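Local coordinates for mandelate racemase/muconate lactonizing enzyme family protein (Roseovarius sp. TM1035, PDB 3T9P) that is a putative member of the mandelate racemase/muconate lactonizing enzyme family, probably acting as an isomerase or related enzyme of the enolase superfamily, its exact substrate not established, at residues M23-L28 / T105-A110; A70-G75 / D86-R91. One frame throughout, in Å; residues are numbered along the deposited sequence.

Contact 1. Residues M23-L28 / T105-A110; sequences MRIARL and TGLDTA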
ATOM      1  N   MET A  23       9.256  25.928 -16.569  1.00 28.46           N
ATOM      2  CA  MET A  23       8.226  25.227 -17.398  1.00 27.74           C
ATOM      3  C   MET A  23       7.299  24.302 -16.572  1.00 27.30           C
ATOM      4  O   MET A  23       7.674  23.893 -15.461  1.00 24.79           O
ATOM      5  CB  MET A  23       8.889  24.456 -18.545  1.00 29.07           C
ATOM      6  CG  MET A  23      10.096  23.660 -18.182  1.00 30.30           C
ATOM      7  SD  MET A  23      10.721  22.753 -19.651  1.00 31.32           S
ATOM      8  CE  MET A  23      11.054  24.064 -20.776  1.00 42.04           C
ATOM      9  N   ARG A  24       6.151  23.990 -17.139  1.00 24.61           N
ATOM     10  CA  ARG A  24       5.065  23.355 -16.403  1.00 25.32           C
ATOM     11  C   ARG A  24       4.748  22.100 -17.156  1.00 22.98           C
ATOM     12  O   ARG A  24       4.867  22.069 -18.376  1.00 23.36           O
ATOM     13  CB  ARG A  24       3.784  24.252 -16.400  1.00 24.01           C
ATOM     14  CG  ARG A  24       3.860  25.681 -15.682  1.00 27.72           C
ATOM     15  CD  ARG A  24       4.727  25.784 -14.399  1.00 36.10           C
ATOM     16  NE  ARG A  24       3.939  25.545 -13.196  1.00 42.26           N
ATOM     17  CZ  ARG A  24       4.300  25.811 -11.925  1.00 48.59           C
ATOM     18  NH1 ARG A  24       5.502  26.354 -11.601  1.00 47.17           N
ATOM     19  NH2 ARG A  24       3.423  25.510 -10.943  1.00 46.05           N
ATOM     20  N   ILE A  25       4.223  21.079 -16.461  1.00 22.27           N
ATOM     21  CA  ILE A  25       3.753  19.859 -17.152  1.00 19.66           C
ATOM     22  C   ILE A  25       2.446  20.102 -17.986  1.00 20.01           C
ATOM     23  O   ILE A  25       1.387  20.462 -17.421  1.00 20.42           O
ATOM     24  CB  ILE A  25       3.509  18.623 -16.122  1.00 18.75           C
ATOM     25  CG1 ILE A  25       4.802  18.392 -15.386  1.00 19.20           C
ATOM     26  CG2 ILE A  25       2.988  17.363 -16.911  1.00 14.98           C
ATOM     27  CD1 ILE A  25       4.764  17.477 -14.155  1.00 18.31           C
ATOM     28  N   ALA A  26       2.490  19.770 -19.261  1.00 20.20           N
ATOM     29  CA  ALA A  26       1.329  19.898 -20.126  1.00 20.81           C
ATOM     30  C   ALA A  26       0.550  18.645 -20.465  1.00 18.98           C
ATOM     31  O   ALA A  26      -0.622  18.693 -20.607  1.00 21.12           O
ATOM     32  CB  ALA A  26       1.694  20.621 -21.392  1.00 20.99           C
ATOM     33  N   ARG A  27       1.178  17.534 -20.553  1.00 19.27           N
ATOM     34  CA  ARG A  27       0.646  16.303 -21.084  1.00 17.31           C
ATOM     35  C   ARG A  27       1.361  15.085 -20.495  1.00 18.75           C
ATOM     36  O   ARG A  27       2.551  15.115 -20.247  1.00 17.23           O
ATOM     37  CB  ARG A  27       0.754  16.288 -22.610  1.00 20.00           C
ATOM     38  CG  ARG A  27       0.171  15.044 -23.261  1.00 20.00           C
ATOM     39  CD  ARG A  27       0.060  15.130 -24.774  1.00 20.00           C
ATOM     40  NE  ARG A  27      -0.904  16.143 -25.196  1.00 20.00           N
ATOM     41  CZ  ARG A  27      -0.574  17.307 -25.734  1.00 20.00           C
ATOM     42  NH1 ARG A  27       0.704  17.614 -25.924  1.00 20.00           N
ATOM     43  NH2 ARG A  27      -1.517  18.170 -26.088  1.00 20.00           N
ATOM     44  N   LEU A  28       0.616  14.084 -20.203  1.00 17.46           N
ATOM     45  CA  LEU A  28       1.133  12.821 -19.717  1.00 19.28           C
ATOM     46  C   LEU A  28       0.440  11.698 -20.456  1.00 18.48           C
ATOM     47  O   LEU A  28      -0.727  11.610 -20.409  1.00 19.66           O
ATOM     48  CB  LEU A  28       0.975  12.670 -18.198  1.00 17.85           C
ATOM     49  CG  LEU A  28       1.886  13.528 -17.311  1.00 17.73           C
ATOM     50  CD1 LEU A  28       1.413  13.682 -15.947  1.00 18.32           C
ATOM     51  CD2 LEU A  28       3.334  13.147 -17.294  1.00 15.63           C
ATOM     52  N   THR A 105       6.079   6.275 -10.060  1.00 13.79           N
ATOM     53  CA  THR A 105       7.370   6.046 -10.693  1.00 12.22           C
ATOM     54  C   THR A 105       7.353   6.526 -12.158  1.00 10.78           C
ATOM     55  O   THR A 105       8.377   7.004 -12.612  1.00 12.53           O
ATOM     56  CB  THR A 105       7.761   4.541 -10.637  1.00 13.39           C
ATOM     57  OG1 THR A 105       7.870   4.172  -9.258  1.00 16.51           O
ATOM     58  CG2 THR A 105       9.003   4.210 -11.410  1.00 13.63           C
ATOM     59  N   GLY A 106       6.246   6.327 -12.863  1.00 10.64           N
ATOM     60  CA  GLY A 106       6.159   6.657 -14.297  1.00 12.07           C
ATOM     61  C   GLY A 106       6.288   8.188 -14.455  1.00 13.59           C
ATOM     62  O   GLY A 106       7.004   8.690 -15.358  1.00 12.20           O
ATOM     63  N   LEU A 107       5.636   8.926 -13.566  1.00 12.62           N
ATOM     64  CA  LEU A 107       5.817  10.406 -13.526  1.00 15.02           C
ATOM     65  C   LEU A 107       7.274  10.833 -13.186  1.00 15.10           C
ATOM     66  O   LEU A 107       7.888  11.623 -13.895  1.00 12.37           O
ATOM     67  CB  LEU A 107       4.848  11.099 -12.531  1.00 12.84           C
ATOM     68  CG  LEU A 107       4.988  12.679 -12.367  1.00 15.15           C
ATOM     69  CD1 LEU A 107       4.474  13.475 -13.623  1.00 14.17           C
ATOM     70  CD2 LEU A 107       4.043  13.093 -11.274  1.00 13.90           C
ATOM     71  N   ASP A 108       7.827  10.325 -12.089  1.00 14.39           N
ATOM     72  CA  ASP A 108       9.183  10.708 -11.699  1.00 14.91           C
ATOM     73  C   ASP A 108      10.208  10.381 -12.790  1.00 14.99           C
ATOM     74  O   ASP A 108      11.048  11.268 -13.167  1.00 15.77           O
ATOM     75  CB  ASP A 108       9.532   9.947 -10.375  1.00 15.57           C
ATOM     76  CG  ASP A 108      10.990  10.080  -9.986  1.00 17.71           C
ATOM     77  OD1 ASP A 108      11.303  10.843  -9.024  1.00 17.78           O
ATOM     78  OD2 ASP A 108      11.822   9.385 -10.638  1.00 15.68           O
ATOM     79  N   THR A 109      10.183   9.156 -13.294  1.00 13.58           N
ATOM     80  CA  THR A 109      11.223   8.744 -14.291  1.00 14.02           C
ATOM     81  C   THR A 109      11.113   9.495 -15.625  1.00 13.66           C
ATOM     82  O   THR A 109      12.101   9.773 -16.240  1.00 12.47           O
ATOM     83  CB  THR A 109      11.215   7.202 -14.567  1.00 15.92           C
ATOM     84  OG1 THR A 109       9.871   6.791 -14.805  1.00 11.95           O
ATOM     85  CG2 THR A 109      11.726   6.416 -13.323  1.00 15.32           C
ATOM     86  N   ALA A 110       9.900   9.846 -16.057  1.00 13.59           N
ATOM     87  CA  ALA A 110       9.749  10.580 -17.307  1.00 14.44           C
ATOM     88  C   ALA A 110      10.330  11.979 -17.096  1.00 14.08           C
ATOM     89  O   ALA A 110      10.926  12.549 -17.980  1.00 14.03           O
ATOM     90  CB  ALA A 110       8.215  10.696 -17.643  1.00 14.15           C
TER
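The methyl CD1 of Leu-107 reaches from the helix toward the strand and meets two residues there, lying 3.8 Å from Leu-28 CD1 and 4.0 Å from Ile-25 CD1. Leu-28 presents both of its branches to that one methyl, since its CD2 is also close, at 3.9 Å from Leu-107 CD1. Leu-107 meets each of its partners at a slant, methyl against methyl. The CA-CB bonds of Ile-25 and Leu-28 point at the helix, whereas that of Leu-107 does not; its CG, anti to the backbone N (chi1 178°), carries the branched end across to the strand. A classic beta bulge, Ala-26 and Arg-27 both facing Thr-42 on the neighbouring strand 37-43, lies between the two inward residues, consistent with their spacing of three. Through these apolar contacts the antiparallel sheet is joined to helix 98-119 in the N-terminal capping domain of the enolase superfamily. All three touching residues are buried, and the interface, 121 Å², contains no hydrogen bond. Val-41 of strand 37-43 and Ala-73 of helix 58-73 add further apolar contacts. Within the helix, Thr-109 N and OG1 both donate hydrogen bonds to Thr-105 O from opposite faces of its carbonyl plane, that of Thr-109 OG1 at 2.7 Å.

Contact 2. Residues A70-G75 / D86-R91; sequences APHALG and DLIYER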
ATOM      1  N   ALA A  70      -1.831  11.828 -12.607  1.00 16.19           N
ATOM      2  CA  ALA A  70      -1.914  12.882 -13.641  1.00 17.84           C
ATOM      3  C   ALA A  70      -2.711  14.101 -13.251  1.00 18.31           C
ATOM      4  O   ALA A  70      -2.216  15.190 -13.480  1.00 18.06           O
ATOM      5  CB  ALA A  70      -2.446  12.309 -14.936  1.00 17.16           C
ATOM      6  N   PRO A  71      -3.881  13.941 -12.558  1.00 21.02           N
ATOM      7  CA  PRO A  71      -4.659  15.154 -12.244  1.00 21.33           C
ATOM      8  C   PRO A  71      -3.934  16.112 -11.350  1.00 23.02           C
ATOM      9  O   PRO A  71      -4.170  17.334 -11.450  1.00 23.09           O
ATOM     10  CB  PRO A  71      -5.935  14.616 -11.548  1.00 23.15           C
ATOM     11  CG  PRO A  71      -6.125  13.285 -12.269  1.00 22.08           C
ATOM     12  CD  PRO A  71      -4.664  12.723 -12.230  1.00 20.59           C
ATOM     13  N   HIS A  72      -3.040  15.606 -10.492  1.00 19.53           N
ATOM     14  CA  HIS A  72      -2.361  16.447  -9.578  1.00 20.72           C
ATOM     15  C   HIS A  72      -1.078  16.999 -10.192  1.00 21.09           C
ATOM     16  O   HIS A  72      -0.554  18.006  -9.707  1.00 23.57           O
ATOM     17  CB  HIS A  72      -2.021  15.667  -8.275  1.00 20.41           C
ATOM     18  CG  HIS A  72      -3.223  15.022  -7.675  1.00 22.83           C
ATOM     19  ND1 HIS A  72      -4.304  15.752  -7.233  1.00 19.62           N
ATOM     20  CD2 HIS A  72      -3.538  13.724  -7.487  1.00 20.82           C
ATOM     21  CE1 HIS A  72      -5.265  14.922  -6.845  1.00 22.03           C
ATOM     22  NE2 HIS A  72      -4.807  13.685  -6.955  1.00 21.73           N
ATOM     23  N   ALA A  73      -0.540  16.319 -11.198  1.00 17.65           N
ATOM     24  CA  ALA A  73       0.758  16.720 -11.752  1.00 18.69           C
ATOM     25  C   ALA A  73       0.611  17.720 -12.940  1.00 17.13           C
ATOM     26  O   ALA A  73       1.489  18.507 -13.135  1.00 17.66           O
ATOM     27  CB  ALA A  73       1.512  15.497 -12.270  1.00 16.69           C
ATOM     28  N   LEU A  74      -0.444  17.629 -13.727  1.00 18.99           N
ATOM     29  CA  LEU A  74      -0.716  18.619 -14.815  1.00 21.27           C
ATOM     30  C   LEU A  74      -0.628  20.065 -14.291  1.00 21.61           C
ATOM     31  O   LEU A  74      -1.169  20.361 -13.183  1.00 20.05           O
ATOM     32  CB  LEU A  74      -2.112  18.350 -15.410  1.00 21.17           C
ATOM     33  CG  LEU A  74      -2.103  17.070 -16.234  1.00 22.95           C
ATOM     34  CD1 LEU A  74      -3.461  16.762 -16.730  1.00 26.25           C
ATOM     35  CD2 LEU A  74      -1.077  16.963 -17.441  1.00 24.19           C
ATOM     36  N   GLY A  75       0.108  20.927 -15.011  1.00 20.45           N
ATOM     37  CA  GLY A  75       0.225  22.354 -14.676  1.00 20.05           C
ATOM     38  C   GLY A  75       1.234  22.617 -13.604  1.00 20.62           C
ATOM     39  O   GLY A  75       1.422  23.798 -13.211  1.00 21.66           O
ATOM     40  N   ASP A  86       5.155  14.534  -3.072  1.00 16.45           N
ATOM     41  CA  ASP A  86       4.551  14.644  -1.688  1.00 17.99           C
ATOM     42  C   ASP A  86       3.107  15.129  -1.732  1.00 17.81           C
ATOM     43  O   ASP A  86       2.287  14.532  -1.072  1.00 16.65           O
ATOM     44  CB  ASP A  86       5.330  15.530  -0.714  1.00 19.46           C
ATOM     45  CG  ASP A  86       6.769  15.049  -0.497  1.00 26.15           C
ATOM     46  OD1 ASP A  86       6.937  13.846  -0.260  1.00 26.91           O
ATOM     47  OD2 ASP A  86       7.722  15.854  -0.524  1.00 23.19           O
ATOM     48  N   LEU A  87       2.795  16.164  -2.526  1.00 16.44           N
ATOM     49  CA  LEU A  87       1.440  16.651  -2.705  1.00 16.21           C
ATOM     50  C   LEU A  87       0.529  15.618  -3.291  1.00 15.43           C
ATOM     51  O   LEU A  87      -0.653  15.504  -2.873  1.00 16.03           O
ATOM     52  CB  LEU A  87       1.351  17.921  -3.558  1.00 15.81           C
ATOM     53  CG  LEU A  87       1.948  19.123  -2.773  1.00 23.90           C
ATOM     54  CD1 LEU A  87       2.170  20.286  -3.732  1.00 24.75           C
ATOM     55  CD2 LEU A  87       1.008  19.642  -1.683  1.00 22.31           C
ATOM     56  N   ILE A  88       1.035  14.865  -4.250  1.00 13.36           N
ATOM     57  CA  ILE A  88       0.205  13.773  -4.802  1.00 12.58           C
ATOM     58  C   ILE A  88      -0.244  12.827  -3.678  1.00 13.69           C
ATOM     59  O   ILE A  88      -1.421  12.483  -3.539  1.00 12.26           O
ATOM     60  CB  ILE A  88       0.994  13.011  -5.883  1.00 11.23           C
ATOM     61  CG1 ILE A  88       0.984  13.954  -7.140  1.00 15.52           C
ATOM     62  CG2 ILE A  88       0.334  11.576  -6.141  1.00 12.79           C
ATOM     63  CD1 ILE A  88       2.122  13.558  -8.142  1.00 15.80           C
ATOM     64  N   TYR A  89       0.717  12.378  -2.879  1.00 13.63           N
ATOM     65  CA  TYR A  89       0.364  11.419  -1.771  1.00 14.20           C
ATOM     66  C   TYR A  89      -0.608  12.058  -0.772  1.00 13.96           C
ATOM     67  O   TYR A  89      -1.650  11.455  -0.440  1.00 13.92           O
ATOM     68  CB  TYR A  89       1.633  10.866  -1.107  1.00 14.62           C
ATOM     69  CG  TYR A  89       1.358  10.005   0.114  1.00 16.86           C
ATOM     70  CD1 TYR A  89       0.654   8.773   0.035  1.00 18.07           C
ATOM     71  CD2 TYR A  89       1.839  10.417   1.358  1.00 20.10           C
ATOM     72  CE1 TYR A  89       0.357   8.020   1.231  1.00 20.30           C
ATOM     73  CE2 TYR A  89       1.601   9.637   2.513  1.00 23.46           C
ATOM     74  CZ  TYR A  89       0.862   8.461   2.445  1.00 20.13           C
ATOM     75  OH  TYR A  89       0.679   7.717   3.617  1.00 18.22           O
ATOM     76  N   GLU A  90      -0.377  13.330  -0.416  1.00 13.54           N
ATOM     77  CA  GLU A  90      -1.352  14.058   0.429  1.00 14.80           C
ATOM     78  C   GLU A  90      -2.719  14.164  -0.126  1.00 16.48           C
ATOM     79  O   GLU A  90      -3.650  13.957   0.651  1.00 16.03           O
ATOM     80  CB  GLU A  90      -0.842  15.485   0.812  1.00 15.13           C
ATOM     81  CG  GLU A  90       0.495  15.374   1.510  1.00 19.51           C
ATOM     82  CD  GLU A  90       1.195  16.727   1.540  1.00 29.68           C
ATOM     83  OE1 GLU A  90       0.999  17.550   0.587  1.00 30.52           O
ATOM     84  OE2 GLU A  90       1.919  16.946   2.493  1.00 33.76           O
ATOM     85  N   ARG A  91      -2.893  14.426  -1.442  1.00 16.56           N
ATOM     86  CA  ARG A  91      -4.241  14.393  -2.013  1.00 16.70           C
ATOM     87  C   ARG A  91      -4.783  12.980  -2.077  1.00 16.37           C
ATOM     88  O   ARG A  91      -6.008  12.791  -2.074  1.00 18.09           O
ATOM     89  CB  ARG A  91      -4.320  15.064  -3.417  1.00 17.84           C
ATOM     90  CG  ARG A  91      -3.632  16.488  -3.431  1.00 22.82           C
ATOM     91  CD  ARG A  91      -4.566  17.575  -2.888  1.00 32.53           C
ATOM     92  NE  ARG A  91      -4.578  17.641  -1.426  1.00 33.66           N
ATOM     93  CZ  ARG A  91      -3.659  18.218  -0.643  1.00 36.80           C
ATOM     94  NH1 ARG A  91      -2.579  18.809  -1.147  1.00 36.03           N
ATOM     95  NH2 ARG A  91      -3.812  18.154   0.686  1.00 41.68           N
TER
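His-72 meets helix 82-91 at two points, its CB against Ile-88 and its imidazole against Arg-91. The tight, inner part is aliphatic: His-72 CB lies 3.6 Å from Ile-88 CG1, where the backbones also come closest, with CA atoms of the same two residues 6.0 Å apart. Ile-88 is buried and continues inward onto Met-104 and Leu-107 of helix 98-119. On the solvent side, Arg-91 lays its CB over one face of the imidazole in a CH-pi contact, 3.9 Å from the ring centroid and 24° off the ring normal. The methylene sits toward the rim, and CB is 3.6 Å from His-72 CE1. Bends at chi2 and chi3 then turn the exposed arginine away, leaving its guanidinium plane 79° from the ring plane. His-72 NE2 hydrogen-bonds Glu-92 OE2, which, with the methylene over one face, is likely to limit the ring's rotation. An alanine in place of His-72 would probably deprive Glu-92 of this partner and uncover the aliphatic base of Arg-91. On the same helix, Glu-90 forms a salt bridge with Arg-176 of the second subunit, and Arg-91 packs on Glu-173 of that subunit. The arrangement joins two consecutive helices of the helical part of the alpha+beta capping domain, characteristic of the enolase superfamily.

Contacts 1 and 2 have centres about 11 Å apart on the same side of the chain's centre, within the N-terminal domain. Along the chain the order is 23-28, 70-75, 86-91, 105-110, so both segments of contact 2 fall between those of contact 1. Strand 25-32 and helices 58-73, 82-91 and 98-119 are thus drawn together. The two contacts touch directly: Gly-75 N is 2.8 Å from Ile-25 O, a probable hydrogen bond, and Leu-107 CD2 packs 3.6 Å from Ala-73 CB. Contact 1 links the four-stranded sheet to the helices, contact 2 links helix to helix, and helix 82-91 also packs against the second subunit, so contact 2 sits beside the subunit interface.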